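Local structure of ADP-ribosylglycohydrolase (Thermus thermophilus, 2YZV) at residues A[17-22]-A[256-261]; A[23-29]-A[41-47]; A[51-55]-A[279-283]; A[227-231]-A[244-248]. The protein is an all-alpha, single-chain member of the ADP-ribosylglycohydrolase family with two bound magnesium ions. All blocks are in the same frame, centred on the assembly; numbering follows the deposited sequence.

Contact 1 of 4, residues A[17-22]-A[256-261]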
loop_
_atom_site.group_PDB
_atom_site.type_symbol
_atom_site.label_atom_id
_atom_site.label_comp_id
_atom_site.label_asym_id
_atom_site.label_seq_id
_atom_site.Cartn_x
_atom_site.Cartn_y
_atom_site.Cartn_z
ATOM N N GLY A 17 3.837 4.023 7.623
ATOM C CA GLY A 17 2.528 4.577 7.317
ATOM C C GLY A 17 1.589 3.507 6.787
ATOM O O GLY A 17 0.384 3.534 7.049
ATOM N N LEU A 18 2.144 2.569 6.029
ATOM C CA LEU A 18 1.362 1.466 5.473
ATOM C C LEU A 18 0.714 0.688 6.620
ATOM O O LEU A 18 -0.497 0.464 6.623
ATOM C CB LEU A 18 2.282 0.546 4.662
ATOM C CG LEU A 18 1.718 -0.627 3.856
ATOM C CD1 LEU A 18 2.824 -1.178 2.973
ATOM C CD2 LEU A 18 1.173 -1.719 4.768
ATOM N N ALA A 19 1.527 0.288 7.595
ATOM C CA ALA A 19 1.047 -0.478 8.742
ATOM C C ALA A 19 0.104 0.321 9.638
ATOM O O ALA A 19 -0.865 -0.220 10.171
ATOM C CB ALA A 19 2.232 -0.993 9.555
ATOM N N VAL A 20 0.401 1.600 9.821
ATOM C CA VAL A 20 -0.448 2.461 10.633
ATOM C C VAL A 20 -1.839 2.529 10.001
ATOM O O VAL A 20 -2.849 2.406 10.690
ATOM C CB VAL A 20 0.157 3.882 10.745
ATOM C CG1 VAL A 20 -0.875 4.861 11.277
ATOM C CG2 VAL A 20 1.371 3.851 11.674
ATOM N N GLY A 21 -1.880 2.715 8.684
ATOM C CA GLY A 21 -3.155 2.786 7.985
ATOM C C GLY A 21 -3.930 1.483 8.035
ATOM O O GLY A 21 -5.148 1.485 8.170
ATOM N N ASP A 22 -3.216 0.368 7.911
ATOM C CA ASP A 22 -3.826 -0.956 7.955
ATOM C C ASP A 22 -4.449 -1.162 9.340
ATOM O O ASP A 22 -5.618 -1.539 9.456
ATOM C CB ASP A 22 -2.741 -2.009 7.663
ATOM C CG ASP A 22 -3.275 -3.440 7.629
ATOM O OD1 ASP A 22 -4.501 -3.641 7.684
ATOM O OD2 ASP A 22 -2.444 -4.370 7.540
ATOM N N GLY A 256 -6.663 2.614 3.966
ATOM C CA GLY A 256 -5.776 3.232 4.934
ATOM C C GLY A 256 -4.317 2.904 4.652
ATOM O O GLY A 256 -3.444 3.766 4.774
ATOM N N ALA A 257 -4.042 1.661 4.266
ATOM C CA ALA A 257 -2.669 1.248 3.978
ATOM C C ALA A 257 -2.106 1.937 2.740
ATOM O O ALA A 257 -0.929 2.295 2.708
ATOM C CB ALA A 257 -2.599 -0.261 3.806
ATOM N N VAL A 258 -2.935 2.120 1.716
ATOM C CA VAL A 258 -2.467 2.778 0.497
ATOM C C VAL A 258 -2.225 4.256 0.794
ATOM O O VAL A 258 -1.195 4.808 0.405
ATOM C CB VAL A 258 -3.480 2.600 -0.654
ATOM C CG1 VAL A 258 -3.044 3.392 -1.888
ATOM C CG2 VAL A 258 -3.576 1.116 -1.007
ATOM N N TYR A 259 -3.166 4.890 1.490
ATOM C CA TYR A 259 -3.001 6.293 1.858
ATOM C C TYR A 259 -1.739 6.435 2.707
ATOM O O TYR A 259 -0.953 7.365 2.529
ATOM C CB TYR A 259 -4.199 6.790 2.674
ATOM C CG TYR A 259 -3.942 8.132 3.333
ATOM C CD1 TYR A 259 -4.165 9.323 2.645
ATOM C CD2 TYR A 259 -3.394 8.202 4.613
ATOM C CE1 TYR A 259 -3.841 10.549 3.212
ATOM C CE2 TYR A 259 -3.063 9.420 5.190
ATOM C CZ TYR A 259 -3.286 10.591 4.484
ATOM O OH TYR A 259 -2.916 11.801 5.030
ATOM N N GLY A 260 -1.563 5.503 3.638
ATOM C CA GLY A 260 -0.414 5.534 4.527
ATOM C C GLY A 260 0.924 5.524 3.816
ATOM O O GLY A 260 1.857 6.217 4.229
ATOM N N GLN A 261 1.026 4.730 2.757
ATOM C CA GLN A 261 2.258 4.645 1.984
ATOM C C GLN A 261 2.564 5.966 1.295
ATOM O O GLN A 261 3.685 6.467 1.369
ATOM C CB GLN A 261 2.142 3.558 0.920
ATOM C CG GLN A 261 2.068 2.156 1.473
ATOM C CD GLN A 261 1.748 1.154 0.398
ATOM O OE1 GLN A 261 2.570 0.876 -0.479
ATOM N NE2 GLN A 261 0.540 0.613 0.445
#
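The side-chain amide of Gln261 is the flat group that carries the side-chain contact, and Leu18 lies against one of its faces: methyl CD1 of Leu18 sits almost straight above CD of Gln261, at 3.6 Å. At the amide edge, Gln261 NE2 reaches back one turn to Ala257 O (3.2 Å), nearly in the amide plane, while that oxygen is met from its opposite face by Gln261 N. Backbone N of Ala135 and O of Leu131 hold the same amide from outside the pair, binding OE1 and NE2 respectively. With CG turned away from its backbone N (chi1 -174°), Leu18 runs alongside Gln261, both side chains pointing the same way. Between the helices, backbone meets backbone. Gly260 CA approaches Gly17 O at 3.3 Å and Gly21 CA approaches Gly256 O at 3.4 Å, both as CA-H...O contacts, and Ala257 CA meets Leu18 O at 3.5 Å. Having glycines at these positions lets the axes close to 6.7 Å in a near-antiparallel crossing of 152°. Each helix thus presents a GxxxG motif, Gly17/Gly21 against Gly256/Gly260, the signature of glycine-mediated close helix packing, here in the buried core near bound magnesium.

Contact 2 of 4, residues A[23-29]-A[41-47]; sequences ALGAQVE and EMKGGGP
Gln27 and the loop 41-47 are joined by an amide laid against backbone. Extended beyond CG, with CG beside the backbone N (chi1 -59°), the Gln27 chain runs over Gly44 and brings both ends of its amide to the loop. OE1 of Gln27 accepts from Lys43 N at 3.0 Å, the donor standing above the carbonyl plane, and takes a second, weak bond from Gly44 N. NE2 of Gln27 donates to Glu41 O at 3.1 Å, with the acceptor in the amide plane and the N-H pointing nearly down the C=O axis (164°). Bonds at both ends should fix the rotation of the amide. Met42 is oriented differently: its chain bends at chi2 (-76°) and crosses Leu24 at about a right angle, so that its methyl CE wedges against Leu24 CG, a tight 3.5 Å, and also lies 3.8 Å from Ala23 CB. Farther along, the loop runs beside Ala26 to Glu29, where Gly46 CA makes a CA-H...O contact with Ala26 O at 3.5 Å and Pro47 places CD 3.6 Å from Glu29 O. Around this clasp, Trp276 of helix 274-279 packs on both Leu24 and Met42, and Glu41 forms salt bridges with Arg275 and with Arg243 of helix 238-246. Glu29, in the turn that follows helix 4-26, packs by Asp253 of helix 252-267 near bound magnesium.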
loop_
_atom_site.group_PDB
_atom_site.type_symbol
_atom_site.label_atom_id
_atom_site.label_comp_id
_atom_site.label_asym_id
_atom_site.label_seq_id
_atom_site.Cartn_x
_atom_site.Cartn_y
_atom_site.Cartn_z
ATOM N N ALA A 23 -3.676 -0.885 10.388
ATOM C CA ALA A 23 -4.156 -1.054 11.757
ATOM C C ALA A 23 -5.375 -0.185 12.068
ATOM O O ALA A 23 -6.355 -0.661 12.644
ATOM C CB ALA A 23 -3.033 -0.745 12.746
ATOM N N LEU A 24 -5.315 1.091 11.700
ATOM C CA LEU A 24 -6.438 1.991 11.954
ATOM C C LEU A 24 -7.684 1.607 11.168
ATOM O O LEU A 24 -8.780 1.531 11.726
ATOM C CB LEU A 24 -6.051 3.430 11.611
ATOM C CG LEU A 24 -5.191 4.156 12.642
ATOM C CD1 LEU A 24 -4.637 5.437 12.037
ATOM C CD2 LEU A 24 -6.029 4.465 13.883
ATOM N N GLY A 25 -7.511 1.362 9.872
ATOM C CA GLY A 25 -8.631 1.000 9.019
ATOM C C GLY A 25 -9.273 -0.326 9.388
ATOM O O GLY A 25 -10.482 -0.496 9.235
ATOM N N ALA A 26 -8.463 -1.259 9.877
ATOM C CA ALA A 26 -8.963 -2.572 10.267
ATOM C C ALA A 26 -10.052 -2.454 11.330
ATOM O O ALA A 26 -10.928 -3.315 11.431
ATOM C CB ALA A 26 -7.816 -3.436 10.787
ATOM N N GLN A 27 -10.002 -1.378 12.112
ATOM C CA GLN A 27 -10.977 -1.158 13.178
ATOM C C GLN A 27 -12.399 -1.017 12.659
ATOM O O GLN A 27 -13.355 -1.348 13.364
ATOM C CB GLN A 27 -10.598 0.087 13.992
ATOM C CG GLN A 27 -9.215 -0.008 14.617
ATOM C CD GLN A 27 -8.777 1.257 15.337
ATOM O OE1 GLN A 27 -7.627 1.371 15.756
ATOM N NE2 GLN A 27 -9.690 2.211 15.486
ATOM N N VAL A 28 -12.546 -0.528 11.432
ATOM C CA VAL A 28 -13.873 -0.347 10.854
ATOM C C VAL A 28 -14.069 -1.057 9.525
ATOM O O VAL A 28 -14.946 -0.693 8.744
ATOM C CB VAL A 28 -14.196 1.144 10.662
ATOM C CG1 VAL A 28 -14.340 1.822 12.016
ATOM C CG2 VAL A 28 -13.100 1.806 9.849
ATOM N N GLU A 29 -13.258 -2.076 9.267
ATOM C CA GLU A 29 -13.381 -2.822 8.023
ATOM C C GLU A 29 -14.777 -3.424 7.892
ATOM O O GLU A 29 -15.288 -4.032 8.832
ATOM C CB GLU A 29 -12.327 -3.931 7.958
ATOM C CG GLU A 29 -12.550 -4.926 6.827
ATOM C CD GLU A 29 -11.370 -5.853 6.613
ATOM O OE1 GLU A 29 -10.658 -6.154 7.594
ATOM O OE2 GLU A 29 -11.163 -6.295 5.461
ATOM N N GLU A 41 -8.373 7.231 16.843
ATOM C CA GLU A 41 -7.229 6.649 17.533
ATOM C C GLU A 41 -7.097 5.139 17.365
ATOM O O GLU A 41 -7.998 4.483 16.840
ATOM C CB GLU A 41 -7.302 6.983 19.027
ATOM C CG GLU A 41 -7.419 8.470 19.355
ATOM C CD GLU A 41 -6.344 9.312 18.693
ATOM O OE1 GLU A 41 -5.208 8.821 18.540
ATOM O OE2 GLU A 41 -6.631 10.475 18.336
ATOM N N MET A 42 -5.960 4.603 17.814
ATOM C CA MET A 42 -5.671 3.168 17.751
ATOM C C MET A 42 -6.376 2.442 18.890
ATOM O O MET A 42 -5.815 2.265 19.971
ATOM C CB MET A 42 -4.164 2.919 17.873
ATOM C CG MET A 42 -3.362 3.269 16.645
ATOM S SD MET A 42 -3.523 2.043 15.324
ATOM C CE MET A 42 -2.380 2.764 14.122
ATOM N N LYS A 43 -7.605 2.011 18.645
ATOM C CA LYS A 43 -8.375 1.322 19.669
ATOM C C LYS A 43 -8.460 -0.179 19.433
ATOM O O LYS A 43 -8.865 -0.933 20.318
ATOM C CB LYS A 43 -9.787 1.911 19.723
ATOM C CG LYS A 43 -9.855 3.358 20.196
ATOM C CD LYS A 43 -9.915 3.463 21.718
ATOM C CE LYS A 43 -8.655 2.939 22.392
ATOM N NZ LYS A 43 -8.751 3.005 23.878
ATOM N N GLY A 44 -8.059 -0.615 18.245
ATOM C CA GLY A 44 -8.151 -2.025 17.928
ATOM C C GLY A 44 -9.609 -2.307 17.618
ATOM O O GLY A 44 -10.385 -1.378 17.391
ATOM N N GLY A 45 -9.991 -3.578 17.617
ATOM C CA GLY A 45 -11.368 -3.925 17.331
ATOM C C GLY A 45 -11.563 -4.444 15.923
ATOM O O GLY A 45 -10.704 -5.148 15.382
ATOM N N GLY A 46 -12.693 -4.090 15.321
ATOM C CA GLY A 46 -12.982 -4.550 13.979
ATOM C C GLY A 46 -13.480 -5.982 13.991
ATOM O O GLY A 46 -13.567 -6.599 15.056
ATOM N N PRO A 47 -13.805 -6.546 12.818
ATOM C CA PRO A 47 -14.303 -7.918 12.687
ATOM C C PRO A 47 -13.323 -9.000 13.133
ATOM O O PRO A 47 -13.690 -10.169 13.245
ATOM C CB PRO A 47 -14.649 -8.015 11.203
ATOM C CG PRO A 47 -13.658 -7.090 10.568
ATOM C CD PRO A 47 -13.696 -5.903 11.497
#

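Contact 3 of 4, residues A[51-55]-A[279-283]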
loop_
_atom_site.group_PDB
_atom_site.type_symbol
_atom_site.label_atom_id
_atom_site.label_comp_id
_atom_site.label_asym_id
_atom_site.label_seq_id
_atom_site.Cartn_x
_atom_site.Cartn_y
_atom_site.Cartn_z
ATOM N N PRO A 51 -5.910 -6.318 18.600
ATOM C CA PRO A 51 -5.422 -5.525 19.730
ATOM C C PRO A 51 -5.076 -4.167 19.116
ATOM O O PRO A 51 -4.898 -4.063 17.898
ATOM C CB PRO A 51 -4.160 -6.266 20.163
ATOM C CG PRO A 51 -4.420 -7.677 19.754
ATOM C CD PRO A 51 -5.089 -7.526 18.408
ATOM N N PRO A 52 -4.983 -3.111 19.933
ATOM C CA PRO A 52 -4.646 -1.808 19.357
ATOM C C PRO A 52 -3.299 -1.886 18.646
ATOM O O PRO A 52 -2.369 -2.527 19.135
ATOM C CB PRO A 52 -4.585 -0.895 20.579
ATOM C CG PRO A 52 -5.556 -1.535 21.528
ATOM C CD PRO A 52 -5.243 -2.999 21.379
ATOM N N GLY A 53 -3.198 -1.249 17.485
ATOM C CA GLY A 53 -1.939 -1.252 16.763
ATOM C C GLY A 53 -1.629 -2.499 15.957
ATOM O O GLY A 53 -0.593 -2.560 15.301
ATOM N N PHE A 54 -2.499 -3.503 16.007
ATOM C CA PHE A 54 -2.262 -4.714 15.230
ATOM C C PHE A 54 -2.837 -4.533 13.834
ATOM O O PHE A 54 -3.868 -3.891 13.650
ATOM C CB PHE A 54 -2.882 -5.938 15.915
ATOM C CG PHE A 54 -1.943 -6.643 16.853
ATOM C CD1 PHE A 54 -1.376 -5.972 17.933
ATOM C CD2 PHE A 54 -1.614 -7.979 16.647
ATOM C CE1 PHE A 54 -0.493 -6.622 18.799
ATOM C CE2 PHE A 54 -0.733 -8.637 17.505
ATOM C CZ PHE A 54 -0.173 -7.957 18.581
ATOM N N TRP A 55 -2.152 -5.096 12.846
ATOM C CA TRP A 55 -2.574 -4.970 11.462
ATOM C C TRP A 55 -3.053 -6.285 10.846
ATOM O O TRP A 55 -3.144 -7.308 11.530
ATOM C CB TRP A 55 -1.432 -4.358 10.642
ATOM C CG TRP A 55 -0.084 -4.570 11.261
ATOM C CD1 TRP A 55 0.612 -3.691 12.050
ATOM C CD2 TRP A 55 0.719 -5.750 11.173
ATOM N NE1 TRP A 55 1.800 -4.256 12.453
ATOM C CE2 TRP A 55 1.890 -5.519 11.929
ATOM C CE3 TRP A 55 0.562 -6.984 10.527
ATOM C CZ2 TRP A 55 2.902 -6.480 12.057
ATOM C CZ3 TRP A 55 1.567 -7.940 10.655
ATOM C CH2 TRP A 55 2.723 -7.678 11.416
ATOM N N ALA A 279 2.046 2.591 19.435
ATOM C CA ALA A 279 1.094 1.500 19.628
ATOM C C ALA A 279 1.208 0.425 18.549
ATOM O O ALA A 279 0.675 -0.671 18.698
ATOM C CB ALA A 279 -0.326 2.057 19.647
ATOM N N LEU A 280 1.916 0.748 17.472
ATOM C CA LEU A 280 2.078 -0.149 16.328
ATOM C C LEU A 280 2.854 -1.445 16.581
ATOM O O LEU A 280 3.991 -1.423 17.050
ATOM C CB LEU A 280 2.740 0.618 15.181
ATOM C CG LEU A 280 2.794 -0.074 13.817
ATOM C CD1 LEU A 280 1.382 -0.230 13.260
ATOM C CD2 LEU A 280 3.641 0.763 12.867
ATOM N N HIS A 281 2.237 -2.572 16.238
ATOM C CA HIS A 281 2.866 -3.878 16.413
ATOM C C HIS A 281 4.074 -4.011 15.476
ATOM O O HIS A 281 3.978 -3.715 14.287
ATOM C CB HIS A 281 1.853 -4.988 16.112
ATOM C CG HIS A 281 2.357 -6.366 16.407
ATOM N ND1 HIS A 281 1.927 -7.478 15.715
ATOM C CD2 HIS A 281 3.248 -6.814 17.322
ATOM C CE1 HIS A 281 2.534 -8.551 16.190
ATOM N NE2 HIS A 281 3.341 -8.175 17.166
ATOM N N LEU A 282 5.201 -4.459 16.024
ATOM C CA LEU A 282 6.441 -4.646 15.266
ATOM C C LEU A 282 6.996 -3.364 14.647
ATOM O O LEU A 282 7.627 -3.394 13.590
ATOM C CB LEU A 282 6.246 -5.704 14.174
ATOM C CG LEU A 282 5.749 -7.074 14.648
ATOM C CD1 LEU A 282 5.762 -8.049 13.479
ATOM C CD2 LEU A 282 6.635 -7.590 15.771
ATOM N N ARG A 283 6.759 -2.244 15.318
ATOM C CA ARG A 283 7.238 -0.941 14.874
ATOM C C ARG A 283 8.739 -0.975 14.575
ATOM O O ARG A 283 9.184 -0.595 13.489
ATOM C CB ARG A 283 6.968 0.085 15.974
ATOM C CG ARG A 283 7.524 1.467 15.712
ATOM C CD ARG A 283 7.573 2.238 17.018
ATOM N NE ARG A 283 7.988 3.624 16.845
ATOM C CZ ARG A 283 8.115 4.486 17.848
ATOM N NH1 ARG A 283 7.862 4.094 19.090
ATOM N NH2 ARG A 283 8.485 5.738 17.611
HETATM O O HOH W 1 -0.132 -7.449 13.722
#
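Two loops meet here through an aromatic cluster of Phe54, Trp55 and His281, joining the approach to helix 57-72 to the link between helices 274-279 and 283-298. Each loop contains a type II beta turn, Pro51 to Phe54 and Leu280 to Arg283. Where they touch, His281 N donates to Gly53 O at 3.0 Å in an almost straight bond, and Gly53 CA points its hydrogen at Ala279 O. The rings of Phe54 and His281 form an offset stack, centroids 3.9 Å apart and planes at 10°. A chi1 of -174°, with CG of His281 trans to its main-chain nitrogen, lays the imidazole there. Pro51 CG closes the other face of Phe54, and Leu282 CG lies over the other face of the imidazole, sandwiching it. Trp55 is met at its edge: Leu280 CD1 at CD1 and Leu282 CD1 at CZ2 (3.6 Å). The indole also packs on Ala19 and Asp22 of helix 4-26, tying the loops to the core. A water lies over the indole face, accepting from Trp55 N and bonding His281 ND1 at 2.9 Å. At the ring edge, Trp55 NE1 donates to His281 O at 2.9 Å, the oxygen only 6° out of the indole plane.

Contact 4 of 4, residues A[227-231]-A[244-248]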
loop_
_atom_site.group_PDB
_atom_site.type_symbol
_atom_site.label_atom_id
_atom_site.label_comp_id
_atom_site.label_asym_id
_atom_site.label_seq_id
_atom_site.Cartn_x
_atom_site.Cartn_y
_atom_site.Cartn_z
ATOM N N ALA A 227 -9.607 6.436 -3.674
ATOM C CA ALA A 227 -9.975 6.812 -2.312
ATOM C C ALA A 227 -8.759 7.337 -1.558
ATOM O O ALA A 227 -8.855 8.298 -0.788
ATOM C CB ALA A 227 -10.572 5.611 -1.575
ATOM N N ALA A 228 -7.613 6.702 -1.777
ATOM C CA ALA A 228 -6.386 7.123 -1.115
ATOM C C ALA A 228 -5.968 8.491 -1.643
ATOM O O ALA A 228 -5.545 9.357 -0.878
ATOM C CB ALA A 228 -5.278 6.100 -1.363
ATOM N N LEU A 229 -6.098 8.689 -2.953
ATOM C CA LEU A 229 -5.733 9.965 -3.556
ATOM C C LEU A 229 -6.651 11.084 -3.060
ATOM O O LEU A 229 -6.209 12.210 -2.856
ATOM C CB LEU A 229 -5.783 9.871 -5.083
ATOM C CG LEU A 229 -4.631 9.091 -5.721
ATOM C CD1 LEU A 229 -4.880 8.929 -7.213
ATOM C CD2 LEU A 229 -3.315 9.829 -5.479
ATOM N N TRP A 230 -7.929 10.772 -2.871
ATOM C CA TRP A 230 -8.876 11.762 -2.374
ATOM C C TRP A 230 -8.481 12.196 -0.961
ATOM O O TRP A 230 -8.433 13.384 -0.654
ATOM C CB TRP A 230 -10.285 11.165 -2.349
ATOM C CG TRP A 230 -11.251 11.947 -1.523
ATOM C CD1 TRP A 230 -11.876 13.114 -1.867
ATOM C CD2 TRP A 230 -11.676 11.640 -0.191
ATOM N NE1 TRP A 230 -12.664 13.552 -0.828
ATOM C CE2 TRP A 230 -12.560 12.666 0.214
ATOM C CE3 TRP A 230 -11.394 10.596 0.702
ATOM C CZ2 TRP A 230 -13.166 12.681 1.478
ATOM C CZ3 TRP A 230 -11.998 10.609 1.961
ATOM C CH2 TRP A 230 -12.873 11.648 2.333
ATOM N N ALA A 231 -8.197 11.221 -0.103
ATOM C CA ALA A 231 -7.819 11.510 1.277
ATOM C C ALA A 231 -6.528 12.314 1.322
ATOM O O ALA A 231 -6.361 13.199 2.162
ATOM C CB ALA A 231 -7.658 10.205 2.060
ATOM N N LEU A 244 -9.656 10.729 7.198
ATOM C CA LEU A 244 -10.595 10.802 6.084
ATOM C C LEU A 244 -10.656 9.448 5.390
ATOM O O LEU A 244 -11.730 8.953 5.058
ATOM C CB LEU A 244 -10.165 11.863 5.065
ATOM C CG LEU A 244 -10.345 13.329 5.459
ATOM C CD1 LEU A 244 -9.914 14.209 4.289
ATOM C CD2 LEU A 244 -11.799 13.596 5.819
ATOM N N ALA A 245 -9.490 8.846 5.184
ATOM C CA ALA A 245 -9.422 7.560 4.505
ATOM C C ALA A 245 -10.131 6.425 5.229
ATOM O O ALA A 245 -10.961 5.729 4.642
ATOM C CB ALA A 245 -7.963 7.177 4.261
ATOM N N VAL A 246 -9.816 6.228 6.500
ATOM C CA VAL A 246 -10.431 5.120 7.211
ATOM C C VAL A 246 -11.906 5.312 7.515
ATOM O O VAL A 246 -12.644 4.336 7.596
ATOM C CB VAL A 246 -9.666 4.773 8.515
ATOM C CG1 VAL A 246 -8.222 4.422 8.181
ATOM C CG2 VAL A 246 -9.739 5.918 9.501
ATOM N N ASN A 247 -12.352 6.557 7.648
ATOM C CA ASN A 247 -13.755 6.785 7.941
ATOM C C ASN A 247 -14.692 6.587 6.755
ATOM O O ASN A 247 -15.898 6.814 6.860
ATOM C CB ASN A 247 -13.937 8.151 8.603
ATOM C CG ASN A 247 -13.613 8.104 10.084
ATOM O OD1 ASN A 247 -14.365 7.525 10.877
ATOM N ND2 ASN A 247 -12.477 8.679 10.464
ATOM N N LEU A 248 -14.135 6.149 5.629
ATOM C CA LEU A 248 -14.946 5.845 4.456
ATOM C C LEU A 248 -15.534 4.463 4.709
ATOM O O LEU A 248 -16.477 4.042 4.045
ATOM C CB LEU A 248 -14.086 5.781 3.197
ATOM C CG LEU A 248 -13.502 7.084 2.663
ATOM C CD1 LEU A 248 -12.583 6.759 1.500
ATOM C CD2 LEU A 248 -14.616 8.024 2.225
#
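Ala227 and Leu248 open the account of a helical hairpin, in which helix 221-234 is followed after a short turn by helix 238-246 running back antiparallel beside it. The contact is mainly apolar packing of side chains, with one carbonyl at the indole edge. Ala227 points its CB at the second segment and touches Leu248 CD1 at 3.8 Å, just past the end of the shorter helix. One turn on comes Trp230, the large side chain of the pair. Its CG lies opposite the backbone N (chi1 164°), which swings the indole along the flank of the helix so that the six-membered ring reaches across with its CZ3 and CH2 corner. That corner sits between two leucines a turn apart. Leu244 crosses the indole at about a right angle and offers CB to CZ3 of Trp230 at 3.8 Å, whereas Leu248 comes in obliquely, its CD2 lying 3.7 Å from the same CZ3. CD1 of Leu248 touches the indole as well as Ala227. The corner also meets main chain: carbonyl oxygen O of Leu244 lies in the ring plane, at the edge, 3.5 Å from CZ3 of Trp230. The indole also packs on Ala213 and Pro214. Ala231, against which Tyr259 of helix 252-267 packs as well, then brings the two backbones to their nearest approach, its CA 5.3 Å from that of Ala245. Here two methyl groups meet, CB of Ala231 lying 3.8 Å from CB of Ala245.

Overall arrangement
Contact 1 lies near the middle of the molecule, about 6 Å from the chain centre, and touches all three others. Helix 4-26 links it to contact 2, their centres 12 Å apart; Trp55 and Leu280 of contact 3 pack on the same helix. Helix 252-267, which follows helix 238-246 in sequence, carries contact 1 toward contact 4, centres 11 Å apart. Along the chain, contact 2 closes before contacts 3 and 4 open, while contacts 1 and 3 interleave. Contacts 3 and 4 stay separate, their nearest atoms about 11 Å apart. Contacts 1 to 3 thereby lock early and late parts of the chain together near the two magnesium sites, which share Asp253; contact 4 lies farther off.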